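Local coordinates for DNA mismatch repair protein MutS (Thermus aquaticus, PDB 1EWQ), which binds mismatched DNA and hydrolyses ATP weakly, probably carrying out the mismatch-recognition step of DNA repair, at residues C[501-504]-C[505-509]; C[349-352]-C[353-356]; C[666-669]-C[670-674]; C[639-642]-C[643-647]; C[213-216]-C[217-221]. One frame throughout, in Å; residues are numbered along the deposited sequence.

Contact 1: C[501-504]-C[505-509]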
loop_
_atom_site.group_PDB
_atom_site.type_symbol
_atom_site.label_atom_id
_atom_site.label_comp_id
_atom_site.label_asym_id
_atom_site.label_seq_id
_atom_site.Cartn_x
_atom_site.Cartn_y
_atom_site.Cartn_z
ATOM N N GLU C 501 9.978 -29.948 -31.977
ATOM C CA GLU C 501 10.477 -29.572 -33.300
ATOM C C GLU C 501 9.314 -29.058 -34.154
ATOM O O GLU C 501 9.444 -28.055 -34.851
ATOM C CB GLU C 501 11.136 -30.767 -34.013
ATOM C CG GLU C 501 12.266 -31.448 -33.237
ATOM C CD GLU C 501 12.939 -32.584 -34.020
ATOM O OE1 GLU C 501 12.240 -33.338 -34.730
ATOM O OE2 GLU C 501 14.174 -32.730 -33.910
ATOM N N VAL C 502 8.178 -29.744 -34.095
ATOM C CA VAL C 502 7.016 -29.331 -34.872
ATOM C C VAL C 502 6.496 -27.984 -34.384
ATOM O O VAL C 502 6.122 -27.131 -35.186
ATOM C CB VAL C 502 5.891 -30.377 -34.799
ATOM C CG1 VAL C 502 4.665 -29.878 -35.546
ATOM C CG2 VAL C 502 6.374 -31.694 -35.410
ATOM N N PHE C 503 6.475 -27.790 -33.069
ATOM C CA PHE C 503 6.023 -26.518 -32.515
ATOM C C PHE C 503 6.877 -25.399 -33.096
ATOM O O PHE C 503 6.351 -24.403 -33.588
ATOM C CB PHE C 503 6.150 -26.499 -30.992
ATOM C CG PHE C 503 6.062 -25.122 -30.405
ATOM C CD1 PHE C 503 4.872 -24.402 -30.458
ATOM C CD2 PHE C 503 7.185 -24.515 -29.849
ATOM C CE1 PHE C 503 4.804 -23.091 -29.969
ATOM C CE2 PHE C 503 7.128 -23.210 -29.360
ATOM C CZ PHE C 503 5.930 -22.495 -29.422
ATOM N N LEU C 504 8.196 -25.571 -33.033
ATOM C CA LEU C 504 9.129 -24.578 -33.558
ATOM C C LEU C 504 8.931 -24.319 -35.050
ATOM O O LEU C 504 8.994 -23.176 -35.490
ATOM C CB LEU C 504 10.574 -25.009 -33.286
ATOM C CG LEU C 504 10.931 -24.995 -31.794
ATOM C CD1 LEU C 504 12.371 -25.442 -31.579
ATOM C CD2 LEU C 504 10.724 -23.582 -31.249
ATOM N N GLU C 505 8.681 -25.374 -35.821
ATOM C CA GLU C 505 8.470 -25.236 -37.257
ATOM C C GLU C 505 7.202 -24.417 -37.504
ATOM O O GLU C 505 7.188 -23.507 -38.329
ATOM C CB GLU C 505 8.355 -26.625 -37.919
ATOM C CG GLU C 505 9.606 -27.515 -37.729
ATOM C CD GLU C 505 9.437 -28.955 -38.243
ATOM O OE1 GLU C 505 8.295 -29.366 -38.569
ATOM O OE2 GLU C 505 10.460 -29.683 -38.305
ATOM N N VAL C 506 6.138 -24.740 -36.777
ATOM C CA VAL C 506 4.871 -24.026 -36.911
ATOM C C VAL C 506 5.046 -22.571 -36.460
ATOM O O VAL C 506 4.514 -21.648 -37.080
ATOM C CB VAL C 506 3.767 -24.702 -36.064
ATOM C CG1 VAL C 506 2.454 -23.942 -36.199
ATOM C CG2 VAL C 506 3.586 -26.148 -36.515
ATOM N N ARG C 507 5.799 -22.376 -35.384
ATOM C CA ARG C 507 6.049 -21.040 -34.860
ATOM C C ARG C 507 6.756 -20.201 -35.919
ATOM O O ARG C 507 6.407 -19.041 -36.143
ATOM C CB ARG C 507 6.912 -21.125 -33.604
ATOM C CG ARG C 507 7.269 -19.775 -33.003
ATOM C CD ARG C 507 8.672 -19.838 -32.426
ATOM N NE ARG C 507 8.697 -19.875 -30.978
ATOM C CZ ARG C 507 9.798 -20.086 -30.263
ATOM N NH1 ARG C 507 10.964 -20.288 -30.872
ATOM N NH2 ARG C 507 9.740 -20.077 -28.939
ATOM N N GLU C 508 7.751 -20.799 -36.569
ATOM C CA GLU C 508 8.498 -20.114 -37.619
ATOM C C GLU C 508 7.559 -19.707 -38.760
ATOM O O GLU C 508 7.739 -18.659 -39.367
ATOM C CB GLU C 508 9.610 -21.026 -38.145
ATOM C CG GLU C 508 10.508 -20.399 -39.195
ATOM C CD GLU C 508 11.252 -19.183 -38.679
ATOM O OE1 GLU C 508 11.768 -19.231 -37.539
ATOM O OE2 GLU C 508 11.329 -18.179 -39.422
ATOM N N ARG C 509 6.561 -20.538 -39.045
ATOM C CA ARG C 509 5.593 -20.233 -40.096
ATOM C C ARG C 509 4.857 -18.946 -39.718
ATOM O O ARG C 509 4.590 -18.089 -40.571
ATOM C CB ARG C 509 4.565 -21.367 -40.249
ATOM C CG ARG C 509 5.094 -22.676 -40.853
ATOM C CD ARG C 509 5.015 -22.678 -42.382
ATOM N NE ARG C 509 5.942 -21.722 -42.988
ATOM C CZ ARG C 509 5.743 -21.120 -44.161
ATOM N NH1 ARG C 509 4.643 -21.370 -44.871
ATOM N NH2 ARG C 509 6.644 -20.256 -44.620
#
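Leu504 lays its CD2 methyl over one face of the Arg507 guanidinium, with CD2 3.3 Å from NH1 and 3.7 Å from CZ of that arginine. The two side chains run side by side and point the same way, one turn apart on the helix. Phe503 CE2 lies over that same face, beside the leucine methyl and 4.0 Å from Arg507 NE, while the ring and guanidinium planes stand 67° apart, too steep for a stack. Arg507 reaches this place by leaving the backbone with CG anti to its own N (chi1 178°) and then bending at the next two torsions; the polar end is fixed from outside by the carbonyl of Ala344, which takes a hydrogen bond from NH2. The setting is the long helix 479-511 of MutS domain III, whose i to i+4 bonds run unbroken here, among them Arg507 N to Phe503 O at 2.8 Å. On another side of the helix Val502 CG1 meets Val506 CG2 at 4.0 Å; Val506 packs on Leu382 and Ala385 of helix 376-385, and Val502 on the loop residues Ile400 and Tyr404. The Glu505 chain runs extended beyond CG, its CB and CG passing by the Glu501 carbonyl. Glu501 OE1 and Glu505 OE2 stay 5.4 Å apart, and Arg498 NH2 forms salt bridges with both, which probably offsets their like charge.

Contact 2: C[349-352]-C[353-356]; sequences LGAL and RRSL
Ala351 O is gripped twice by Ser355, by the backbone N at 2.9 Å and by the hydroxyl OG at 3.0 Å, the two donors arriving from opposite faces of the carbonyl plane. OG stands 36° out of that plane, a position it gains by pointing back along the helix, anti to its own carbonyl carbon (chi1 -61°); it also bonds to Ala330 N. The Arg354 guanidinium lies with one face over the same oxygen, which sits 3.6 Å from its plane, while NH2 approaches Ala351 CB at 3.7 Å. With an alanine here, the Ala351 carbonyl and methyl would probably lose the guanidinium lying across them, and Arg328 a packing partner. All this belongs to helix 346-366, in a helical part of MutS domain III where Leu349 and Leu352 rest against Ala510 of helix 479-511. On the buried side Leu352 CD1 meets Leu356 CG at 3.7 Å, the two side chains crossing at a slant, and both continue onto helix 376-385 through Leu382 and Leu378. A water donates to Gly350 O at 2.9 Å; its link to Arg353 NH2 is doubtful, being too short, whereas NH1 of that arginine is held by Val387 O.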
loop_
_atom_site.group_PDB
_atom_site.type_symbol
_atom_site.label_atom_id
_atom_site.label_comp_id
_atom_site.label_asym_id
_atom_site.label_seq_id
_atom_site.Cartn_x
_atom_site.Cartn_y
_atom_site.Cartn_z
ATOM N N LEU C 349 0.395 -18.965 -29.986
ATOM C CA LEU C 349 -0.095 -19.462 -31.278
ATOM C C LEU C 349 -1.592 -19.773 -31.240
ATOM O O LEU C 349 -2.289 -19.631 -32.243
ATOM C CB LEU C 349 0.684 -20.712 -31.715
ATOM C CG LEU C 349 2.195 -20.516 -31.938
ATOM C CD1 LEU C 349 2.824 -21.833 -32.354
ATOM C CD2 LEU C 349 2.440 -19.462 -33.006
ATOM N N GLY C 350 -2.086 -20.202 -30.081
ATOM C CA GLY C 350 -3.502 -20.497 -29.965
ATOM C C GLY C 350 -4.260 -19.192 -30.094
ATOM O O GLY C 350 -5.207 -19.077 -30.879
ATOM N N ALA C 351 -3.829 -18.197 -29.324
ATOM C CA ALA C 351 -4.458 -16.882 -29.368
ATOM C C ALA C 351 -4.347 -16.315 -30.788
ATOM O O ALA C 351 -5.282 -15.700 -31.292
ATOM C CB ALA C 351 -3.785 -15.946 -28.364
ATOM N N LEU C 352 -3.204 -16.538 -31.433
ATOM C CA LEU C 352 -3.000 -16.052 -32.791
ATOM C C LEU C 352 -4.036 -16.654 -33.740
ATOM O O LEU C 352 -4.679 -15.934 -34.499
ATOM C CB LEU C 352 -1.583 -16.386 -33.283
ATOM C CG LEU C 352 -1.286 -16.052 -34.754
ATOM C CD1 LEU C 352 -1.652 -14.597 -35.060
ATOM C CD2 LEU C 352 0.183 -16.307 -35.051
ATOM N N ARG C 353 -4.193 -17.975 -33.696
ATOM C CA ARG C 353 -5.168 -18.659 -34.543
ATOM C C ARG C 353 -6.575 -18.122 -34.284
ATOM O O ARG C 353 -7.323 -17.860 -35.220
ATOM C CB ARG C 353 -5.149 -20.169 -34.280
ATOM C CG ARG C 353 -6.223 -20.936 -35.039
ATOM C CD ARG C 353 -6.271 -22.386 -34.600
ATOM N NE ARG C 353 -6.607 -22.486 -33.185
ATOM C CZ ARG C 353 -6.507 -23.600 -32.469
ATOM N NH1 ARG C 353 -6.077 -24.724 -33.036
ATOM N NH2 ARG C 353 -6.832 -23.594 -31.183
ATOM N N ARG C 354 -6.937 -17.973 -33.014
ATOM C CA ARG C 354 -8.256 -17.453 -32.673
ATOM C C ARG C 354 -8.465 -16.093 -33.332
ATOM O O ARG C 354 -9.506 -15.837 -33.945
ATOM C CB ARG C 354 -8.415 -17.320 -31.149
ATOM C CG ARG C 354 -9.635 -16.478 -30.754
ATOM C CD ARG C 354 -9.974 -16.496 -29.261
ATOM N NE ARG C 354 -8.888 -16.101 -28.361
ATOM C CZ ARG C 354 -8.100 -15.040 -28.520
ATOM N NH1 ARG C 354 -8.246 -14.242 -29.569
ATOM N NH2 ARG C 354 -7.180 -14.753 -27.603
ATOM N N SER C 355 -7.459 -15.231 -33.218
ATOM C CA SER C 355 -7.523 -13.892 -33.795
ATOM C C SER C 355 -7.608 -13.911 -35.320
ATOM O O SER C 355 -8.333 -13.116 -35.918
ATOM C CB SER C 355 -6.303 -13.078 -33.365
ATOM O OG SER C 355 -6.267 -12.946 -31.960
ATOM N N LEU C 356 -6.865 -14.811 -35.947
ATOM C CA LEU C 356 -6.877 -14.898 -37.398
ATOM C C LEU C 356 -8.200 -15.446 -37.937
ATOM O O LEU C 356 -8.510 -15.279 -39.118
ATOM C CB LEU C 356 -5.709 -15.755 -37.890
ATOM C CG LEU C 356 -4.313 -15.194 -37.593
ATOM C CD1 LEU C 356 -3.268 -16.072 -38.249
ATOM C CD2 LEU C 356 -4.198 -13.759 -38.099
HETATM O O HOH W 1 -7.049 -21.296 -30.402
#

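Contact 3: C[666-669]-C[670-674]; sequences RGTS and SLDGV. With SO4 (sulfate ion), chain I.
A sulfate ion, probably from the crystallisation liquor, sits against Thr668 and Ser669 just where a loop turns into a helix, and the second subunit also holds it through Tyr737 N and His696 ND1. Ser669 is the N-cap of helix 670-687 in the P-loop ATPase domain, the family's domain V, and its carbonyl accepts the first i to i+4 bond, from Gly673 N at 2.8 Å. Its hydroxyl lies between backbone N and carbonyl carbon (chi1 62°), a rotation that faces it both to Asp672 OD2, 2.7 Å from OG, and to sulfate O3. Thr668 OG1 gives a weak bond to sulfate O1 at 3.2 Å. The other branch of this threonine turns to the helix, where CG2 rests 3.5 Å from Gly673 CA, tighter than usual for two carbons. A CB on Gly673 would come within 3.1 Å of Ser669 O, a tight approach that suits glycine at this position. A valine in place of Thr668 would probably leave the sulfate without the weak threonine donor. The helix start is also part of the subunit interface: Ser670 OG bonds to Glu699 of the second subunit, and Asp672 OD1 accepts from Val739 N of the same neighbour. Asp672 CB approaches the two hydroxyls of the loop, lying 3.2 Å from Ser669 OG and 3.7 Å from Thr668 OG1.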
loop_
_atom_site.group_PDB
_atom_site.type_symbol
_atom_site.label_atom_id
_atom_site.label_comp_id
_atom_site.label_asym_id
_atom_site.label_seq_id
_atom_site.Cartn_x
_atom_site.Cartn_y
_atom_site.Cartn_z
ATOM N N ARG C 666 -4.139 35.027 -4.246
ATOM C CA ARG C 666 -4.329 34.595 -2.859
ATOM C C ARG C 666 -2.959 34.366 -2.209
ATOM O O ARG C 666 -1.951 34.222 -2.894
ATOM C CB ARG C 666 -5.069 33.252 -2.836
ATOM C CG ARG C 666 -4.317 32.243 -3.713
ATOM C CD ARG C 666 -4.539 30.767 -3.403
ATOM N NE ARG C 666 -5.888 30.311 -3.692
ATOM C CZ ARG C 666 -6.186 29.070 -4.071
ATOM N NH1 ARG C 666 -5.228 28.167 -4.223
ATOM N NH2 ARG C 666 -7.449 28.726 -4.272
ATOM N N GLY C 667 -2.937 34.315 -0.885
ATOM C CA GLY C 667 -1.700 34.047 -0.183
ATOM C C GLY C 667 -0.859 35.218 0.281
ATOM O O GLY C 667 0.206 34.997 0.849
ATOM N N THR C 668 -1.306 36.448 0.041
ATOM C CA THR C 668 -0.541 37.612 0.478
ATOM C C THR C 668 -1.444 38.691 1.078
ATOM O O THR C 668 -2.565 38.409 1.501
ATOM C CB THR C 668 0.278 38.207 -0.691
ATOM O OG1 THR C 668 1.132 39.253 -0.201
ATOM C CG2 THR C 668 -0.639 38.748 -1.772
ATOM N N SER C 669 -0.947 39.926 1.123
ATOM C CA SER C 669 -1.717 41.038 1.677
ATOM C C SER C 669 -2.772 41.574 0.695
ATOM O O SER C 669 -2.689 41.348 -0.520
ATOM C CB SER C 669 -0.771 42.167 2.094
ATOM O OG SER C 669 -0.062 42.665 0.978
ATOM N N SER C 670 -3.760 42.281 1.238
ATOM C CA SER C 670 -4.852 42.851 0.445
ATOM C C SER C 670 -4.394 43.504 -0.858
ATOM O O SER C 670 -4.690 43.022 -1.950
ATOM C CB SER C 670 -5.629 43.890 1.270
ATOM O OG SER C 670 -6.355 43.301 2.341
ATOM N N LEU C 671 -3.662 44.601 -0.736
ATOM C CA LEU C 671 -3.197 45.340 -1.901
ATOM C C LEU C 671 -2.255 44.548 -2.818
ATOM O O LEU C 671 -2.419 44.554 -4.038
ATOM C CB LEU C 671 -2.547 46.638 -1.422
ATOM C CG LEU C 671 -3.429 47.312 -0.350
ATOM C CD1 LEU C 671 -2.643 48.383 0.383
ATOM C CD2 LEU C 671 -4.690 47.892 -0.990
ATOM N N ASP C 672 -1.273 43.866 -2.240
ATOM C CA ASP C 672 -0.344 43.073 -3.036
ATOM C C ASP C 672 -1.104 42.013 -3.834
ATOM O O ASP C 672 -0.785 41.740 -4.985
ATOM C CB ASP C 672 0.682 42.396 -2.121
ATOM C CG ASP C 672 1.757 43.356 -1.641
ATOM O OD1 ASP C 672 2.854 43.368 -2.239
ATOM O OD2 ASP C 672 1.504 44.107 -0.673
ATOM N N GLY C 673 -2.115 41.423 -3.210
ATOM C CA GLY C 673 -2.894 40.397 -3.879
ATOM C C GLY C 673 -3.611 40.922 -5.112
ATOM O O GLY C 673 -3.496 40.348 -6.194
ATOM N N VAL C 674 -4.347 42.016 -4.946
ATOM C CA VAL C 674 -5.087 42.615 -6.052
ATOM C C VAL C 674 -4.154 43.132 -7.149
ATOM O O VAL C 674 -4.443 42.982 -8.338
ATOM C CB VAL C 674 -6.001 43.756 -5.531
ATOM C CG1 VAL C 674 -6.619 44.524 -6.687
ATOM C CG2 VAL C 674 -7.091 43.165 -4.648
HETATM S S SO4 I . 3.134 40.172 2.721
HETATM O O1 SO4 I . 3.170 38.773 2.248
HETATM O O2 SO4 I . 4.495 40.591 3.093
HETATM O O3 SO4 I . 2.624 41.036 1.633
HETATM O O4 SO4 I . 2.247 40.296 3.895
#

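Contact 4: C[639-642]-C[643-647]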
loop_
_atom_site.group_PDB
_atom_site.type_symbol
_atom_site.label_atom_id
_atom_site.label_comp_id
_atom_site.label_asym_id
_atom_site.label_seq_id
_atom_site.Cartn_x
_atom_site.Cartn_y
_atom_site.Cartn_z
ATOM N N PHE C 639 1.692 30.997 -1.604
ATOM C CA PHE C 639 1.650 32.132 -2.515
ATOM C C PHE C 639 2.791 32.048 -3.512
ATOM O O PHE C 639 2.595 32.265 -4.702
ATOM C CB PHE C 639 1.763 33.444 -1.736
ATOM C CG PHE C 639 1.907 34.660 -2.610
ATOM C CD1 PHE C 639 0.810 35.187 -3.282
ATOM C CD2 PHE C 639 3.143 35.280 -2.761
ATOM C CE1 PHE C 639 0.938 36.313 -4.087
ATOM C CE2 PHE C 639 3.281 36.409 -3.567
ATOM C CZ PHE C 639 2.177 36.926 -4.229
HETATM N N MSE C 640 3.986 31.735 -3.021
HETATM C CA MSE C 640 5.153 31.644 -3.888
HETATM C C MSE C 640 5.064 30.510 -4.904
HETATM O O MSE C 640 5.507 30.652 -6.040
HETATM C CB MSE C 640 6.426 31.476 -3.058
HETATM C CG MSE C 640 7.688 31.380 -3.912
HETATM SE SE MSE C 640 9.337 31.330 -2.884
HETATM C CE MSE C 640 9.722 33.210 -2.917
ATOM N N VAL C 641 4.500 29.383 -4.493
ATOM C CA VAL C 641 4.376 28.249 -5.389
ATOM C C VAL C 641 3.439 28.578 -6.537
ATOM O O VAL C 641 3.721 28.255 -7.689
ATOM C CB VAL C 641 3.851 27.002 -4.653
ATOM C CG1 VAL C 641 3.636 25.861 -5.640
ATOM C CG2 VAL C 641 4.840 26.582 -3.591
ATOM N N GLU C 642 2.325 29.229 -6.225
ATOM C CA GLU C 642 1.370 29.586 -7.257
ATOM C C GLU C 642 1.970 30.647 -8.182
ATOM O O GLU C 642 1.692 30.655 -9.383
ATOM C CB GLU C 642 0.049 30.048 -6.618
ATOM C CG GLU C 642 -0.443 29.062 -5.546
ATOM C CD GLU C 642 -1.903 29.231 -5.143
ATOM O OE1 GLU C 642 -2.405 30.370 -5.124
ATOM O OE2 GLU C 642 -2.548 28.211 -4.815
HETATM N N MSE C 643 2.812 31.524 -7.640
HETATM C CA MSE C 643 3.439 32.542 -8.478
HETATM C C MSE C 643 4.406 31.879 -9.458
HETATM O O MSE C 643 4.538 32.323 -10.597
HETATM C CB MSE C 643 4.184 33.586 -7.634
HETATM C CG MSE C 643 3.281 34.529 -6.862
HETATM SE SE MSE C 643 2.095 35.530 -8.009
HETATM C CE MSE C 643 0.501 34.447 -7.841
ATOM N N GLU C 644 5.080 30.819 -9.019
ATOM C CA GLU C 644 6.002 30.101 -9.894
ATOM C C GLU C 644 5.211 29.511 -11.056
ATOM O O GLU C 644 5.615 29.619 -12.211
ATOM C CB GLU C 644 6.717 28.969 -9.141
ATOM C CG GLU C 644 7.854 29.429 -8.253
ATOM C CD GLU C 644 8.571 28.277 -7.561
ATOM O OE1 GLU C 644 9.647 28.512 -6.984
ATOM O OE2 GLU C 644 8.062 27.139 -7.583
ATOM N N GLU C 645 4.080 28.884 -10.745
ATOM C CA GLU C 645 3.252 28.290 -11.787
ATOM C C GLU C 645 2.770 29.358 -12.774
ATOM O O GLU C 645 2.781 29.140 -13.986
ATOM C CB GLU C 645 2.058 27.568 -11.166
ATOM C CG GLU C 645 2.426 26.311 -10.392
ATOM C CD GLU C 645 1.238 25.717 -9.638
ATOM O OE1 GLU C 645 0.133 25.611 -10.232
ATOM O OE2 GLU C 645 1.419 25.341 -8.456
ATOM N N VAL C 646 2.350 30.507 -12.252
ATOM C CA VAL C 646 1.888 31.603 -13.096
ATOM C C VAL C 646 2.996 32.027 -14.060
ATOM O O VAL C 646 2.742 32.262 -15.239
ATOM C CB VAL C 646 1.447 32.825 -12.250
ATOM C CG1 VAL C 646 1.199 34.032 -13.144
ATOM C CG2 VAL C 646 0.174 32.486 -11.489
ATOM N N ALA C 647 4.224 32.121 -13.550
ATOM C CA ALA C 647 5.366 32.498 -14.374
ATOM C C ALA C 647 5.513 31.532 -15.542
ATOM O O ALA C 647 5.614 31.960 -16.683
ATOM C CB ALA C 647 6.641 32.510 -13.545
#
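Phe639 sets CG anti to its backbone N (chi1 173°), while Met643, a selenomethionine, turns CG anti to its carbonyl carbon (chi1 -72°) and bends again at chi2; together these torsions bring the Met643 chain over the ring one turn away. CG of Met643 stands 3.9 Å from the centroid of the Phe639 ring and 17° off its normal, a CH-pi contact over the face, displaced toward the rim nearest CZ. The selenium follows obliquely at 4.6 Å from the same centroid, so the pair also makes a Met-aromatic contact. Val646 lies farther along the helix and, like Met643, packs on Val664; helix 670-687 is met by Met643 at Ile676 and by Val646 at Val680. On another side Val641 CG1 touches Glu645 OE2 at 3.6 Å, the two chains crossing at an angle, while Glu645 OE1 is taken by a salt bridge to Arg625. Glu642 is buried, and its OE2 is taken by a salt bridge to Arg666; this oxygen remains 6.1 Å from Glu645 OE2, a spacing of like charges that the two arginines probably ease. Phe639 and Met643 also pack on Gly738 and Ala745 of the second subunit. Helix 638-652 thus packs on both the domain's own helix 670-687 and the neighbouring subunit, an arrangement belonging to the dimeric ATPase domain of MutS.

Contact 5: C[213-216]-C[217-221]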
loop_
_atom_site.group_PDB
_atom_site.type_symbol
_atom_site.label_atom_id
_atom_site.label_comp_id
_atom_site.label_asym_id
_atom_site.label_seq_id
_atom_site.Cartn_x
_atom_site.Cartn_y
_atom_site.Cartn_z
ATOM N N GLY C 213 22.279 12.364 -35.880
ATOM C CA GLY C 213 21.426 13.380 -35.300
ATOM C C GLY C 213 22.041 14.118 -34.127
ATOM O O GLY C 213 23.240 13.986 -33.871
ATOM N N PRO C 214 21.236 14.904 -33.384
ATOM C CA PRO C 214 21.724 15.664 -32.229
ATOM C C PRO C 214 22.433 14.708 -31.276
ATOM O O PRO C 214 21.983 13.572 -31.091
ATOM C CB PRO C 214 20.441 16.231 -31.620
ATOM C CG PRO C 214 19.521 16.327 -32.774
ATOM C CD PRO C 214 19.778 15.041 -33.515
ATOM N N LEU C 215 23.535 15.161 -30.679
ATOM C CA LEU C 215 24.307 14.334 -29.751
ATOM C C LEU C 215 23.430 13.817 -28.613
ATOM O O LEU C 215 23.375 12.610 -28.355
ATOM C CB LEU C 215 25.471 15.145 -29.159
ATOM C CG LEU C 215 26.771 14.452 -28.723
ATOM C CD1 LEU C 215 27.256 15.055 -27.404
ATOM C CD2 LEU C 215 26.579 12.956 -28.579
ATOM N N ALA C 216 22.751 14.734 -27.927
ATOM C CA ALA C 216 21.888 14.357 -26.805
ATOM C C ALA C 216 20.971 13.182 -27.142
ATOM O O ALA C 216 20.829 12.256 -26.347
ATOM C CB ALA C 216 21.053 15.556 -26.354
ATOM N N LEU C 217 20.361 13.219 -28.323
ATOM C CA LEU C 217 19.443 12.157 -28.739
ATOM C C LEU C 217 20.173 10.861 -29.069
ATOM O O LEU C 217 19.709 9.780 -28.717
ATOM C CB LEU C 217 18.610 12.614 -29.947
ATOM C CG LEU C 217 17.432 11.705 -30.318
ATOM C CD1 LEU C 217 16.514 11.548 -29.109
ATOM C CD2 LEU C 217 16.659 12.302 -31.491
ATOM N N ARG C 218 21.309 10.971 -29.754
ATOM C CA ARG C 218 22.098 9.799 -30.100
ATOM C C ARG C 218 22.554 9.087 -28.834
ATOM O O ARG C 218 22.676 7.864 -28.799
ATOM C CB ARG C 218 23.330 10.189 -30.909
ATOM C CG ARG C 218 23.055 10.589 -32.343
ATOM C CD ARG C 218 24.349 10.552 -33.139
ATOM N NE ARG C 218 25.351 11.467 -32.606
ATOM C CZ ARG C 218 26.644 11.171 -32.495
ATOM N NH1 ARG C 218 27.095 9.980 -32.872
ATOM N NH2 ARG C 218 27.491 12.072 -32.021
ATOM N N ARG C 219 22.810 9.855 -27.788
ATOM C CA ARG C 219 23.261 9.261 -26.536
ATOM C C ARG C 219 22.116 8.550 -25.812
ATOM O O ARG C 219 22.273 7.410 -25.371
ATOM C CB ARG C 219 23.881 10.332 -25.637
ATOM C CG ARG C 219 25.063 11.038 -26.296
ATOM C CD ARG C 219 25.660 12.074 -25.372
ATOM N NE ARG C 219 26.247 11.457 -24.197
ATOM C CZ ARG C 219 26.078 11.903 -22.960
ATOM N NH1 ARG C 219 25.332 12.980 -22.739
ATOM N NH2 ARG C 219 26.640 11.261 -21.941
ATOM N N ALA C 220 20.972 9.221 -25.698
ATOM C CA ALA C 220 19.818 8.629 -25.029
ATOM C C ALA C 220 19.418 7.342 -25.749
ATOM O O ALA C 220 19.170 6.315 -25.113
ATOM C CB ALA C 220 18.651 9.614 -25.019
ATOM N N ARG C 221 19.371 7.408 -27.079
ATOM C CA ARG C 221 19.010 6.267 -27.902
ATOM C C ARG C 221 20.017 5.135 -27.661
ATOM O O ARG C 221 19.637 3.960 -27.514
ATOM C CB ARG C 221 18.999 6.701 -29.369
ATOM C CG ARG C 221 18.430 5.704 -30.363
ATOM C CD ARG C 221 18.063 6.409 -31.673
ATOM N NE ARG C 221 19.245 6.983 -32.300
ATOM C CZ ARG C 221 19.243 8.071 -33.063
ATOM N NH1 ARG C 221 18.117 8.724 -33.306
ATOM N NH2 ARG C 221 20.380 8.506 -33.590
HETATM O O HOH W 2 26.022 14.205 -32.884
#
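Apolar contact is led by Leu215, whose CD2 lies 3.3 Å from Arg219 CG and 3.5 Å from Arg219 CD, the leucine passing at an angle over the aliphatic part of the arginine. The same methyl meets the polar end of Arg218, with CD2 3.7 Å from NH2. Pro214 CB and Leu217 CB approach more loosely, at 4.4 Å, and both residues continue onto Phe243. Helix 215-232 packs here on the mixed sheet containing strands 134-139, 154-160 and 242-243, with Ala220 on Ala136 and Pro214 on Val159. Among the backbone bonds, Pro214, the N-cap of the helix, offers its carbonyl to Arg218 N at 3.0 Å; Leu215 O and Ala216 O then accept from Arg219 N and Ala220 N. Gly213 has backbone angles (phi 112°) at which a CB would jam against the preceding carbonyl, so glycine suits the turn. One water donates to Gly213 O at 3.0 Å and accepts a weak bond from Arg218 NH2 at 2.7 Å. Arg218 leans back over the helix start because its CG is anti to its carbonyl carbon (chi1 -74°), which sets CG 3.4 Å from Pro214 O. The three arginines are thus used differently: Arg219 packs its stem on Leu215 and sends its charge to Glu183, Arg218 stays over the helix start, and Arg221 serves Glu210 by a salt bridge and Phe241 by a cation-pi contact.

Overall arrangement
Contacts 1 and 2 lie on two helices of domain III that touch, Phe503 CE1 resting 3.3 Å from Leu349 CD1, and both lean on helix 376-385; each is partly buried, with valine, phenylalanine and leucine side chains among the buried residues. Contacts 3 and 4 share domain V on the opposite side of the chain's centre, their centres about 13 Å apart, joined by packing of Thr668 CG2 on Phe639 CE1 at 3.7 Å, and both meet the second subunit. Contact 4 is the buried one, aromatic and methionine-lined, whereas contact 3 is polar and holds an anion. Contact 5 stands apart, its helix start rich in arginines, beside a mixed sheet.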